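Local coordinates for protein putative aldehyde dehydrogenase AldY (Bacillus subtilis, PDB 4DNG) that probably oxidises aldehydes to carboxylates with NAD(+) as the electron acceptor and may protect the cell against stress from ethanol and related compounds, at residues Pro152-Pro156 with Met157-Met161; His176-Ile180 with Gln181-Ser185; Ala274-Gly278 with Lys279-Gln283; Val413-Asp417 with Leu418-Glu422; Ile428-Gly431 with Met432-Val435. All blocks are in the same frame, centred on the assembly; numbering follows the deposited sequence.

Contact 1: Pro152-Pro156 with Met157-Met161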
loop_
_atom_site.group_PDB
_atom_site.type_symbol
_atom_site.label_atom_id
_atom_site.label_comp_id
_atom_site.label_asym_id
_atom_site.label_seq_id
_atom_site.Cartn_x
_atom_site.Cartn_y
_atom_site.Cartn_z
ATOM N N PRO A 152 0.418 13.119 -15.955
ATOM C CA PRO A 152 1.520 13.594 -16.763
ATOM C C PRO A 152 1.025 14.104 -18.108
ATOM O O PRO A 152 -0.170 14.147 -18.334
ATOM C CB PRO A 152 2.337 12.302 -16.956
ATOM C CG PRO A 152 1.260 11.239 -17.107
ATOM C CD PRO A 152 0.030 11.750 -16.358
ATOM N N PHE A 153 1.953 14.412 -19.009
ATOM C CA PHE A 153 1.643 15.008 -20.315
ATOM C C PHE A 153 1.222 14.037 -21.401
ATOM O O PHE A 153 0.825 14.479 -22.470
ATOM C CB PHE A 153 2.866 15.743 -20.840
ATOM C CG PHE A 153 4.035 14.845 -21.164
ATOM C CD1 PHE A 153 4.072 14.111 -22.362
ATOM C CD2 PHE A 153 5.118 14.750 -20.287
ATOM C CE1 PHE A 153 5.150 13.286 -22.667
ATOM C CE2 PHE A 153 6.204 13.928 -20.584
ATOM C CZ PHE A 153 6.218 13.196 -21.776
ATOM N N ASN A 154 1.398 12.734 -21.180
ATOM C CA ASN A 154 0.984 11.749 -22.172
ATOM C C ASN A 154 -0.245 11.081 -21.642
ATOM O O ASN A 154 -0.278 10.690 -20.484
ATOM C CB ASN A 154 2.083 10.719 -22.472
ATOM C CG ASN A 154 2.678 10.094 -21.213
ATOM O OD1 ASN A 154 1.968 9.536 -20.375
ATOM N ND2 ASN A 154 4.004 10.174 -21.089
ATOM N N PHE A 155 -1.273 10.981 -22.475
ATOM C CA PHE A 155 -2.575 10.454 -22.039
ATOM C C PHE A 155 -3.137 11.170 -20.824
ATOM O O PHE A 155 -3.664 10.528 -19.908
ATOM C CB PHE A 155 -2.532 8.931 -21.817
ATOM C CG PHE A 155 -2.062 8.157 -23.022
ATOM C CD1 PHE A 155 -2.895 8.006 -24.139
ATOM C CD2 PHE A 155 -0.783 7.585 -23.045
ATOM C CE1 PHE A 155 -2.463 7.300 -25.250
ATOM C CE2 PHE A 155 -0.347 6.877 -24.153
ATOM C CZ PHE A 155 -1.190 6.735 -25.256
ATOM N N PRO A 156 -3.071 12.513 -20.824
ATOM C CA PRO A 156 -3.507 13.314 -19.661
ATOM C C PRO A 156 -4.954 13.053 -19.220
ATOM O O PRO A 156 -5.211 12.940 -18.031
ATOM C CB PRO A 156 -3.385 14.760 -20.175
ATOM C CG PRO A 156 -3.470 14.633 -21.670
ATOM C CD PRO A 156 -2.675 13.385 -21.945
ATOM N N MET A 157 -5.895 12.967 -20.158
ATOM C CA MET A 157 -7.305 12.921 -19.793
ATOM C C MET A 157 -7.706 11.543 -19.256
ATOM O O MET A 157 -8.376 11.416 -18.218
ATOM C CB MET A 157 -8.185 13.309 -20.974
ATOM C CG MET A 157 -9.655 13.160 -20.639
ATOM S SD MET A 157 -10.812 13.765 -21.864
ATOM C CE MET A 157 -10.473 15.528 -21.887
ATOM N N ASN A 158 -7.277 10.515 -19.971
ATOM C CA ASN A 158 -7.517 9.156 -19.569
ATOM C C ASN A 158 -6.985 8.891 -18.149
ATOM O O ASN A 158 -7.731 8.408 -17.285
ATOM C CB ASN A 158 -6.880 8.239 -20.616
ATOM C CG ASN A 158 -6.863 6.793 -20.206
ATOM O OD1 ASN A 158 -7.908 6.184 -19.999
ATOM N ND2 ASN A 158 -5.667 6.225 -20.105
ATOM N N LEU A 159 -5.720 9.237 -17.901
ATOM C CA LEU A 159 -5.069 8.942 -16.621
ATOM C C LEU A 159 -5.634 9.752 -15.461
ATOM O O LEU A 159 -5.828 9.214 -14.389
ATOM C CB LEU A 159 -3.536 9.133 -16.707
ATOM C CG LEU A 159 -2.759 8.138 -17.589
ATOM C CD1 LEU A 159 -1.257 8.394 -17.554
ATOM C CD2 LEU A 159 -3.050 6.683 -17.229
ATOM N N SER A 160 -5.865 11.044 -15.679
ATOM C CA SER A 160 -6.580 11.873 -14.735
ATOM C C SER A 160 -7.922 11.223 -14.345
ATOM O O SER A 160 -8.207 11.017 -13.155
ATOM C CB SER A 160 -6.802 13.281 -15.325
ATOM O OG SER A 160 -5.557 13.944 -15.549
ATOM N N MET A 161 -8.748 10.888 -15.332
ATOM C CA MET A 161 -10.075 10.357 -15.027
ATOM C C MET A 161 -9.960 8.973 -14.360
ATOM O O MET A 161 -10.838 8.553 -13.595
ATOM C CB MET A 161 -10.908 10.291 -16.295
ATOM C CG MET A 161 -12.328 9.824 -16.102
ATOM S SD MET A 161 -13.151 11.145 -15.238
ATOM C CE MET A 161 -13.426 12.287 -16.597
#
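Leu-159 folds back over the loop that leads from strand 135-150 into helix 156-169, meeting Pro-152 and Phe-155 at the helix N-terminus. Phe-155 occupies the N-cap position, and its backbone O receives the N-H of Leu-159 at 3.1 Å in a nearly straight bond (166°), an i to i+4 link of the first turn. From there the leucine side chain can be followed outward. Its CB and CG both lie 3.5 Å from Phe-155 O, CG also facing Phe-155 CB. With CG anti to the carbonyl carbon (chi1 -68°), the branch leans back toward the loop, and CD1 comes to rest against the ring of Pro-152, 3.8 Å from its CD, the two side chains crossing at about a right angle. The leucine side chain lies about 5 Å from that of Glu-253, the predicted active-site residue, and the Pro-152 ring about 5 Å from Gly-231, part of the NAD(+) site inferred by similarity. At the next residue, Ser-160 N donates to Pro-156 O over 3.1 Å. The carboxylate of Glu-104, from helix 98-118, accepts from the N-H groups of Met-157 and Asn-158 in this first turn. The hydroxyl of Ser-160 has hydrogen-bond partners in Ser-151 OG, His-176 NE2 and Gly-186 O. Its approach to Pro-156 O, with OG at 2.7 Å, is therefore one of several possibilities for a single proton.

Contact 2: His176-Ile180 with Gln181-Ser185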
loop_
_atom_site.group_PDB
_atom_site.type_symbol
_atom_site.label_atom_id
_atom_site.label_comp_id
_atom_site.label_asym_id
_atom_site.label_seq_id
_atom_site.Cartn_x
_atom_site.Cartn_y
_atom_site.Cartn_z
ATOM N N HIS A 176 -6.543 17.848 -7.788
ATOM C CA HIS A 176 -5.946 17.294 -9.005
ATOM C C HIS A 176 -5.039 18.273 -9.700
ATOM O O HIS A 176 -5.419 19.445 -9.898
ATOM C CB HIS A 176 -7.049 16.882 -9.955
ATOM C CG HIS A 176 -6.541 16.235 -11.207
ATOM N ND1 HIS A 176 -5.774 15.129 -11.187
ATOM C CD2 HIS A 176 -6.705 16.575 -12.546
ATOM C CE1 HIS A 176 -5.444 14.793 -12.435
ATOM N NE2 HIS A 176 -6.025 15.674 -13.267
ATOM N N LYS A 177 -3.841 17.802 -10.072
ATOM C CA LYS A 177 -2.842 18.623 -10.752
ATOM C C LYS A 177 -2.305 18.003 -12.045
ATOM O O LYS A 177 -1.497 17.068 -11.990
ATOM C CB LYS A 177 -1.658 18.945 -9.839
ATOM C CG LYS A 177 -0.678 19.916 -10.501
ATOM C CD LYS A 177 0.714 19.804 -9.906
ATOM C CE LYS A 177 1.727 20.537 -10.772
ATOM N NZ LYS A 177 1.928 19.831 -12.072
ATOM N N PRO A 178 -2.745 18.522 -13.212
ATOM C CA PRO A 178 -2.228 18.019 -14.478
ATOM C C PRO A 178 -0.918 18.673 -14.760
ATOM O O PRO A 178 -0.549 19.615 -14.097
ATOM C CB PRO A 178 -3.260 18.521 -15.512
ATOM C CG PRO A 178 -3.878 19.735 -14.890
ATOM C CD PRO A 178 -3.897 19.436 -13.407
ATOM N N ASP A 179 -0.196 18.172 -15.740
ATOM C CA ASP A 179 0.950 18.887 -16.210
ATOM C C ASP A 179 0.357 20.149 -16.834
ATOM O O ASP A 179 -0.566 20.073 -17.679
ATOM C CB ASP A 179 1.679 18.036 -17.258
ATOM C CG ASP A 179 2.943 18.675 -17.754
ATOM O OD1 ASP A 179 3.959 17.969 -17.813
ATOM O OD2 ASP A 179 2.942 19.880 -18.081
ATOM N N ILE A 180 0.876 21.304 -16.430
ATOM C CA ILE A 180 0.408 22.571 -16.988
ATOM C C ILE A 180 0.342 22.510 -18.529
ATOM O O ILE A 180 -0.634 22.976 -19.127
ATOM C CB ILE A 180 1.233 23.798 -16.478
ATOM C CG1 ILE A 180 0.580 25.133 -16.934
ATOM C CG2 ILE A 180 2.695 23.747 -16.943
ATOM C CD1 ILE A 180 -0.825 25.367 -16.403
ATOM N N GLN A 181 1.340 21.898 -19.175
ATOM C CA GLN A 181 1.358 21.866 -20.641
ATOM C C GLN A 181 0.193 21.097 -21.246
ATOM O O GLN A 181 -0.080 21.233 -22.429
ATOM C CB GLN A 181 2.711 21.420 -21.222
ATOM C CG GLN A 181 3.759 22.540 -21.283
ATOM C CD GLN A 181 3.295 23.795 -22.043
ATOM O OE1 GLN A 181 2.786 23.735 -23.183
ATOM N NE2 GLN A 181 3.467 24.941 -21.408
ATOM N N THR A 182 -0.491 20.296 -20.439
ATOM C CA THR A 182 -1.697 19.603 -20.903
ATOM C C THR A 182 -2.842 19.807 -19.884
ATOM O O THR A 182 -3.604 18.884 -19.578
ATOM C CB THR A 182 -1.405 18.101 -21.114
ATOM O OG1 THR A 182 -0.721 17.622 -19.967
ATOM C CG2 THR A 182 -0.470 17.866 -22.312
ATOM N N ALA A 183 -2.965 21.022 -19.358
ATOM C CA ALA A 183 -3.952 21.284 -18.313
ATOM C C ALA A 183 -5.390 21.291 -18.802
ATOM O O ALA A 183 -6.317 21.076 -18.008
ATOM C CB ALA A 183 -3.646 22.591 -17.619
ATOM N N ILE A 184 -5.586 21.588 -20.088
ATOM C CA ILE A 184 -6.931 21.658 -20.621
ATOM C C ILE A 184 -7.509 20.251 -20.730
ATOM O O ILE A 184 -8.595 19.983 -20.230
ATOM C CB ILE A 184 -7.017 22.425 -21.955
ATOM C CG1 ILE A 184 -6.673 23.894 -21.728
ATOM C CG2 ILE A 184 -8.432 22.389 -22.504
ATOM C CD1 ILE A 184 -6.129 24.585 -22.946
ATOM N N SER A 185 -6.761 19.349 -21.349
ATOM C CA SER A 185 -7.247 17.991 -21.524
ATOM C C SER A 185 -7.023 17.159 -20.286
ATOM O O SER A 185 -7.789 16.253 -20.019
ATOM C CB SER A 185 -6.617 17.327 -22.738
ATOM O OG SER A 185 -5.292 17.720 -22.849
#
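The chi1 of Asp-179 (-177°) sets CG opposite the backbone N, which carries the carboxylate forward to Gln-181, while chi1 of 48° in Thr-182 turns OG1 back toward the aspartate. OD2 of Asp-179 takes the N-H of Gln-181 at 2.8 Å, on its anti side and 18° out of the carboxylate plane. This aspartate bond spans two residues, in the manner of an Asx turn, where strand 173-177 gives way to helix 183-196 in a beta-alpha-beta unit. The main-chain O of Asp-179 is used as well: Thr-182 N donates to it at 2.8 Å from above the carbonyl plane, and Thr-182 OG1 adds a weak bond at 3.4 Å. Next to these polar bonds Pro-178 CG packs on Ala-183 CB at 4.0 Å, and Ile-180 CD1 approaches the same methyl at 4.1 Å. A leucine in place of Asp-179 would probably leave the N-H of Gln-181 without its carboxylate partner and let the turn relax before the helix. The amide of Gln-181 reaches away to Glu-24, Asp-25 O and Leu-27 N, tying the turn to the N-terminal part of the chain. One aspartate therefore supplies both a side-chain and a main-chain acceptor to successive N-H groups, and the turn into the helix is held by polar bonds together with close apolar contacts.

Contact 3: Ala274-Gly278 with Lys279-Gln283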
loop_
_atom_site.group_PDB
_atom_site.type_symbol
_atom_site.label_atom_id
_atom_site.label_comp_id
_atom_site.label_asym_id
_atom_site.label_seq_id
_atom_site.Cartn_x
_atom_site.Cartn_y
_atom_site.Cartn_z
ATOM N N ALA A 274 -0.272 -5.788 -34.670
ATOM C CA ALA A 274 -0.485 -5.426 -33.274
ATOM C C ALA A 274 0.674 -4.602 -32.690
ATOM O O ALA A 274 0.450 -3.781 -31.809
ATOM C CB ALA A 274 -0.748 -6.665 -32.434
ATOM N N ALA A 275 1.897 -4.810 -33.189
ATOM C CA ALA A 275 3.054 -4.003 -32.774
ATOM C C ALA A 275 3.033 -2.579 -33.348
ATOM O O ALA A 275 3.558 -1.653 -32.733
ATOM C CB ALA A 275 4.357 -4.694 -33.130
ATOM N N ILE A 276 2.447 -2.404 -34.529
ATOM C CA ILE A 276 2.292 -1.066 -35.107
ATOM C C ILE A 276 1.250 -0.230 -34.349
ATOM O O ILE A 276 1.536 0.907 -33.969
ATOM C CB ILE A 276 1.985 -1.124 -36.621
ATOM C CG1 ILE A 276 3.276 -0.990 -37.424
ATOM C CG2 ILE A 276 1.050 0.002 -37.047
ATOM C CD1 ILE A 276 3.966 -2.298 -37.685
ATOM N N PHE A 277 0.057 -0.799 -34.138
ATOM C CA PHE A 277 -1.040 -0.142 -33.424
ATOM C C PHE A 277 -0.571 0.313 -32.045
ATOM O O PHE A 277 -0.726 1.476 -31.699
ATOM C CB PHE A 277 -2.270 -1.078 -33.315
ATOM C CG PHE A 277 -3.516 -0.419 -32.739
ATOM C CD1 PHE A 277 -4.405 0.284 -33.565
ATOM C CD2 PHE A 277 -3.818 -0.519 -31.377
ATOM C CE1 PHE A 277 -5.552 0.885 -33.044
ATOM C CE2 PHE A 277 -4.962 0.080 -30.857
ATOM C CZ PHE A 277 -5.829 0.781 -31.690
ATOM N N GLY A 278 0.026 -0.606 -31.286
ATOM C CA GLY A 278 0.567 -0.326 -29.958
ATOM C C GLY A 278 1.654 0.734 -29.946
ATOM O O GLY A 278 1.577 1.697 -29.176
ATOM N N LYS A 279 2.659 0.579 -30.800
ATOM C CA LYS A 279 3.801 1.503 -30.797
ATOM C C LYS A 279 3.576 2.876 -31.459
ATOM O O LYS A 279 4.149 3.866 -31.020
ATOM C CB LYS A 279 5.050 0.821 -31.371
ATOM C CG LYS A 279 6.319 1.658 -31.334
ATOM C CD LYS A 279 6.719 2.045 -29.920
ATOM C CE LYS A 279 7.709 3.196 -29.946
ATOM N NZ LYS A 279 8.319 3.492 -28.619
ATOM N N PHE A 280 2.753 2.939 -32.501
ATOM C CA PHE A 280 2.629 4.157 -33.301
ATOM C C PHE A 280 1.255 4.814 -33.324
ATOM O O PHE A 280 1.170 6.042 -33.231
ATOM C CB PHE A 280 3.132 3.923 -34.725
ATOM C CG PHE A 280 4.599 3.592 -34.795
ATOM C CD1 PHE A 280 5.552 4.541 -34.450
ATOM C CD2 PHE A 280 5.028 2.326 -35.195
ATOM C CE1 PHE A 280 6.898 4.242 -34.504
ATOM C CE2 PHE A 280 6.378 2.018 -35.246
ATOM C CZ PHE A 280 7.317 2.980 -34.907
ATOM N N ILE A 281 0.195 4.015 -33.462
ATOM C CA ILE A 281 -1.177 4.546 -33.540
ATOM C C ILE A 281 -1.796 4.829 -32.152
ATOM O O ILE A 281 -2.242 5.950 -31.894
ATOM C CB ILE A 281 -2.098 3.647 -34.399
ATOM C CG1 ILE A 281 -1.924 3.940 -35.903
ATOM C CG2 ILE A 281 -3.559 3.846 -34.030
ATOM C CD1 ILE A 281 -0.992 3.003 -36.644
ATOM N N HIS A 282 -1.816 3.815 -31.276
ATOM C CA HIS A 282 -2.306 3.929 -29.890
ATOM C C HIS A 282 -1.414 4.859 -29.116
ATOM O O HIS A 282 -1.901 5.643 -28.301
ATOM C CB HIS A 282 -2.365 2.544 -29.229
ATOM C CG HIS A 282 -3.025 2.515 -27.859
ATOM N ND1 HIS A 282 -2.473 3.093 -26.768
ATOM C CD2 HIS A 282 -4.198 1.894 -27.421
ATOM C CE1 HIS A 282 -3.267 2.882 -25.696
ATOM N NE2 HIS A 282 -4.320 2.147 -26.097
ATOM N N GLN A 283 -0.102 4.776 -29.356
ATOM C CA GLN A 283 0.854 5.793 -28.882
ATOM C C GLN A 283 1.488 6.567 -30.051
ATOM O O GLN A 283 1.696 7.788 -29.987
ATOM C CB GLN A 283 1.948 5.160 -28.007
ATOM C CG GLN A 283 1.620 5.034 -26.517
ATOM C CD GLN A 283 0.796 3.803 -26.166
ATOM O OE1 GLN A 283 0.236 3.146 -27.038
ATOM N NE2 GLN A 283 0.718 3.492 -24.874
#
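The C-terminal end of helix 268-281 widens here into a pi-type turn, where Phe-277 meets Ile-281 and His-282. Phe-277 O accepts His-282 N at 2.6 Å, five residues on, with the N-H pointing almost straight at it (165°). One residue earlier, Ile-276 O accepts Phe-280 N at 2.8 Å in the alpha-helical spacing and, weakly, Ile-281 N in the wider one. Ile-281 CG2 lies 3.7 Å from Phe-277 CD1, and Ile-281 CD1 touches Ile-276 CG2. Through CE2 the Phe-277 ring meets the edge of the His-282 imidazole, in that ring's plane, 4.0 Å from His-282 CD2. Around the helix, Phe-277, Ile-281 and His-282 face helix 98-118, Phe-280 packs on Phe-307 and Val-311 of helix 297-313, and the Lys-279 amine bonds to the carbonyls of Ala-384 and Ile-386, at the start of strand 386-392.

Contact 4: Val413-Asp417 with Leu418-Glu422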
loop_
_atom_site.group_PDB
_atom_site.type_symbol
_atom_site.label_atom_id
_atom_site.label_comp_id
_atom_site.label_asym_id
_atom_site.label_seq_id
_atom_site.Cartn_x
_atom_site.Cartn_y
_atom_site.Cartn_z
ATOM N N VAL A 413 2.365 -11.263 -25.168
ATOM C CA VAL A 413 2.964 -12.471 -25.748
ATOM C C VAL A 413 2.135 -12.956 -26.936
ATOM O O VAL A 413 0.893 -12.951 -26.897
ATOM C CB VAL A 413 3.234 -13.584 -24.690
ATOM C CG1 VAL A 413 1.988 -13.887 -23.872
ATOM C CG2 VAL A 413 3.770 -14.859 -25.336
ATOM N N PHE A 414 2.841 -13.326 -28.004
ATOM C CA PHE A 414 2.203 -13.794 -29.241
ATOM C C PHE A 414 2.623 -15.205 -29.576
ATOM O O PHE A 414 3.789 -15.489 -29.859
ATOM C CB PHE A 414 2.436 -12.828 -30.413
ATOM C CG PHE A 414 1.497 -11.652 -30.412
ATOM C CD1 PHE A 414 1.645 -10.625 -29.480
ATOM C CD2 PHE A 414 0.448 -11.579 -31.323
ATOM C CE1 PHE A 414 0.774 -9.542 -29.460
ATOM C CE2 PHE A 414 -0.427 -10.497 -31.314
ATOM C CZ PHE A 414 -0.264 -9.479 -30.379
ATOM N N THR A 415 1.648 -16.090 -29.510
ATOM C CA THR A 415 1.869 -17.489 -29.756
ATOM C C THR A 415 0.595 -18.079 -30.312
ATOM O O THR A 415 -0.507 -17.618 -29.999
ATOM C CB THR A 415 2.288 -18.255 -28.476
ATOM O OG1 THR A 415 2.150 -19.675 -28.697
ATOM C CG2 THR A 415 1.423 -17.852 -27.293
ATOM N N SER A 416 0.775 -19.094 -31.146
ATOM C CA SER A 416 -0.315 -19.868 -31.711
ATOM C C SER A 416 -0.949 -20.771 -30.662
ATOM O O SER A 416 -2.138 -21.074 -30.737
ATOM C CB SER A 416 0.225 -20.743 -32.828
ATOM O OG SER A 416 -0.836 -21.408 -33.451
ATOM N N ASP A 417 -0.132 -21.204 -29.703
ATOM C CA ASP A 417 -0.545 -22.097 -28.626
ATOM C C ASP A 417 -1.075 -21.297 -27.427
ATOM O O ASP A 417 -0.293 -20.723 -26.661
ATOM C CB ASP A 417 0.649 -22.957 -28.214
ATOM C CG ASP A 417 0.267 -24.122 -27.332
ATOM O OD1 ASP A 417 -0.922 -24.261 -26.975
ATOM O OD2 ASP A 417 1.174 -24.912 -26.992
ATOM N N LEU A 418 -2.401 -21.269 -27.271
ATOM C CA LEU A 418 -3.064 -20.481 -26.216
ATOM C C LEU A 418 -2.845 -21.014 -24.790
ATOM O O LEU A 418 -2.838 -20.235 -23.831
ATOM C CB LEU A 418 -4.563 -20.312 -26.505
ATOM C CG LEU A 418 -5.004 -19.531 -27.750
ATOM C CD1 LEU A 418 -6.524 -19.484 -27.798
ATOM C CD2 LEU A 418 -4.414 -18.125 -27.805
ATOM N N GLU A 419 -2.669 -22.327 -24.660
ATOM C CA GLU A 419 -2.237 -22.929 -23.398
ATOM C C GLU A 419 -0.814 -22.476 -23.051
ATOM O O GLU A 419 -0.544 -22.104 -21.899
ATOM C CB GLU A 419 -2.305 -24.467 -23.451
ATOM C CG GLU A 419 -3.706 -25.069 -23.379
ATOM C CD GLU A 419 -3.712 -26.601 -23.369
ATOM O OE1 GLU A 419 -2.653 -27.223 -23.123
ATOM O OE2 GLU A 419 -4.789 -27.197 -23.601
ATOM N N LYS A 420 0.075 -22.507 -24.053
ATOM C CA LYS A 420 1.494 -22.122 -23.924
ATOM C C LYS A 420 1.657 -20.644 -23.589
ATOM O O LYS A 420 2.538 -20.266 -22.812
ATOM C CB LYS A 420 2.215 -22.439 -25.234
ATOM C CG LYS A 420 3.696 -22.115 -25.344
ATOM C CD LYS A 420 4.122 -22.272 -26.808
ATOM C CE LYS A 420 5.630 -22.180 -27.009
ATOM N NZ LYS A 420 6.342 -23.472 -26.729
ATOM N N GLY A 421 0.817 -19.806 -24.187
ATOM C CA GLY A 421 0.826 -18.378 -23.888
ATOM C C GLY A 421 0.392 -18.050 -22.467
ATOM O O GLY A 421 0.945 -17.144 -21.836
ATOM N N GLU A 422 -0.594 -18.790 -21.962
ATOM C CA GLU A 422 -1.099 -18.562 -20.627
ATOM C C GLU A 422 -0.067 -18.994 -19.596
ATOM O O GLU A 422 0.061 -18.377 -18.539
ATOM C CB GLU A 422 -2.414 -19.298 -20.421
ATOM C CG GLU A 422 -3.078 -19.017 -19.086
ATOM C CD GLU A 422 -4.340 -19.819 -18.894
ATOM O OE1 GLU A 422 -5.358 -19.509 -19.549
ATOM O OE2 GLU A 422 -4.306 -20.767 -18.088
#
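Thr-415 and Asp-417 shape the turn that leads from strand 410-414 into helix 418-425 in a beta-alpha-beta unit, and both meet Lys-420 and Gly-421. Among the hydrogen bonds, Thr-415 OG1 accepts Asp-417 N at 2.9 Å, an ST turn, and bonds also to Asp-265. Asp-417, the N-cap residue, offers its carbonyl O to Gly-421 N at 2.9 Å, in the carbonyl plane. Tyr-140 of the second subunit bonds to Glu-422 OE2. Replacing Thr-415 with a valine would probably cost the Asp-417 N-H its turn acceptor and Asp-265 a partner. As for charges, Asp-417 OD2 and Lys-420 NZ stay 5.4 Å from one another, and the amine makes instead a long, weak ion pair with Asp-395. Van der Waals contacts fill the rest: the Asp-417 carboxylate lies across the Lys-420 chain, its OD2 3.2 Å from Lys-420 CB. Thr-415 CG2 packs 3.5 Å from Gly-421 CA, against the bare backbone of the glycine.

Contact 5: Ile428-Gly431 with Met432-Val435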
loop_
_atom_site.group_PDB
_atom_site.type_symbol
_atom_site.label_atom_id
_atom_site.label_comp_id
_atom_site.label_asym_id
_atom_site.label_seq_id
_atom_site.Cartn_x
_atom_site.Cartn_y
_atom_site.Cartn_z
ATOM N N ILE A 428 5.917 -14.299 -16.157
ATOM C CA ILE A 428 6.363 -12.917 -16.261
ATOM C C ILE A 428 5.924 -12.111 -15.041
ATOM O O ILE A 428 4.717 -12.025 -14.746
ATOM C CB ILE A 428 5.781 -12.248 -17.523
ATOM C CG1 ILE A 428 6.195 -13.026 -18.770
ATOM C CG2 ILE A 428 6.199 -10.774 -17.617
ATOM C CD1 ILE A 428 5.867 -12.328 -20.077
ATOM N N ASP A 429 6.904 -11.518 -14.349
ATOM C CA ASP A 429 6.645 -10.570 -13.254
ATOM C C ASP A 429 6.128 -9.277 -13.822
ATOM O O ASP A 429 6.890 -8.393 -14.227
ATOM C CB ASP A 429 7.888 -10.317 -12.403
ATOM C CG ASP A 429 8.091 -11.375 -11.347
ATOM O OD1 ASP A 429 7.086 -11.950 -10.866
ATOM O OD2 ASP A 429 9.260 -11.629 -10.992
ATOM N N SER A 430 4.808 -9.199 -13.866
ATOM C CA SER A 430 4.088 -8.099 -14.481
ATOM C C SER A 430 2.660 -8.289 -14.024
ATOM O O SER A 430 2.207 -9.423 -13.851
ATOM C CB SER A 430 4.184 -8.181 -16.011
ATOM O OG SER A 430 3.078 -7.563 -16.645
ATOM N N GLY A 431 1.952 -7.194 -13.799
ATOM C CA GLY A 431 0.572 -7.297 -13.340
ATOM C C GLY A 431 -0.292 -7.893 -14.435
ATOM O O GLY A 431 -1.074 -8.822 -14.186
ATOM N N MET A 432 -0.129 -7.375 -15.656
ATOM C CA MET A 432 -0.958 -7.792 -16.784
ATOM C C MET A 432 -0.145 -8.386 -17.943
ATOM O O MET A 432 0.836 -7.795 -18.389
ATOM C CB MET A 432 -1.794 -6.601 -17.277
ATOM C CG MET A 432 -2.525 -6.831 -18.590
ATOM S SD MET A 432 -4.182 -7.514 -18.402
ATOM C CE MET A 432 -5.142 -5.997 -18.355
ATOM N N THR A 433 -0.554 -9.558 -18.419
ATOM C CA THR A 433 -0.104 -10.036 -19.733
ATOM C C THR A 433 -1.288 -10.279 -20.656
ATOM O O THR A 433 -2.259 -10.936 -20.262
ATOM C CB THR A 433 0.680 -11.343 -19.643
ATOM O OG1 THR A 433 1.687 -11.223 -18.633
ATOM C CG2 THR A 433 1.330 -11.662 -20.983
ATOM N N HIS A 434 -1.180 -9.818 -21.891
ATOM C CA HIS A 434 -2.138 -10.148 -22.915
ATOM C C HIS A 434 -1.560 -11.187 -23.802
ATOM O O HIS A 434 -0.370 -11.142 -24.114
ATOM C CB HIS A 434 -2.433 -8.949 -23.781
ATOM C CG HIS A 434 -2.653 -7.685 -23.019
ATOM N ND1 HIS A 434 -3.786 -7.428 -22.379
ATOM C CD2 HIS A 434 -1.841 -6.585 -22.834
ATOM C CE1 HIS A 434 -3.707 -6.232 -21.797
ATOM N NE2 HIS A 434 -2.516 -5.716 -22.077
ATOM N N VAL A 435 -2.376 -12.122 -24.258
ATOM C CA VAL A 435 -1.910 -13.056 -25.259
ATOM C C VAL A 435 -2.534 -12.685 -26.584
ATOM O O VAL A 435 -3.737 -12.669 -26.724
ATOM C CB VAL A 435 -2.292 -14.494 -24.915
ATOM C CG1 VAL A 435 -1.442 -15.009 -23.783
ATOM C CG2 VAL A 435 -3.753 -14.577 -24.553
#
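Ser-430 turns its hydroxyl forward onto the start of strand 432-435, and this end of the contact is the tight one. The OG lies 2.8 Å from Met-432 O in a weak hydrogen bond, its torsion (chi1 153°) carrying OG to the side away from the serine's own backbone N. A second weak bond, to Leu-409 O just before strand 410-414, competes for the same hydroxyl proton. Farther along, packing loosens: Ile-428 CB and Thr-433 OG1 approach no nearer than 4.4 Å, and Ser-430 OG stays equally far from Thr-433 OG1, at 4.4 Å. On the solvent side, Gly-431 bends the chain before the strand, while Asp-429 points away and pairs with Arg-225 of the second subunit in a salt bridge. The second subunit also packs against the strand. Strand 432-435 runs parallel beside one of its strands, continuing the sheet across the interface, and Met-432 packs on Trp-473 of the second subunit. Thr-433 OG1 has its strongest polar partner in Lys-472 of the second subunit and also bonds to Ser-411 OG. The same lysine reaches Ile-428 O and Ser-430 O through weak bonds. Its ammonium group would thus probably be stabilised by a hydroxyl and two main-chain oxygens, which ties the loop and the strand after it to the partner chain.

How the contacts relate
In chain order the five contacts run from 1 to 5. Contacts 1 and 2 adjoin, centres 8 Å apart, joined through helix 156-169 and strand 173-177 in the half of the fold that holds the inferred NAD(+) site. Contact 3 lies about 18 Å from contact 1, centre to centre, yet touches it where Phe-155 CZ comes 3.3 Å from His-282 O. Contacts 4 and 5, centres 12 Å apart, share a sheet through neighbouring strands 410-414 and 432-435, and both reach the second subunit. Contact 4 also meets contact 3 through Phe-414 and Ala-274. The set thus passes from the coenzyme-binding half, by the helix of contact 3, to the dimer interface.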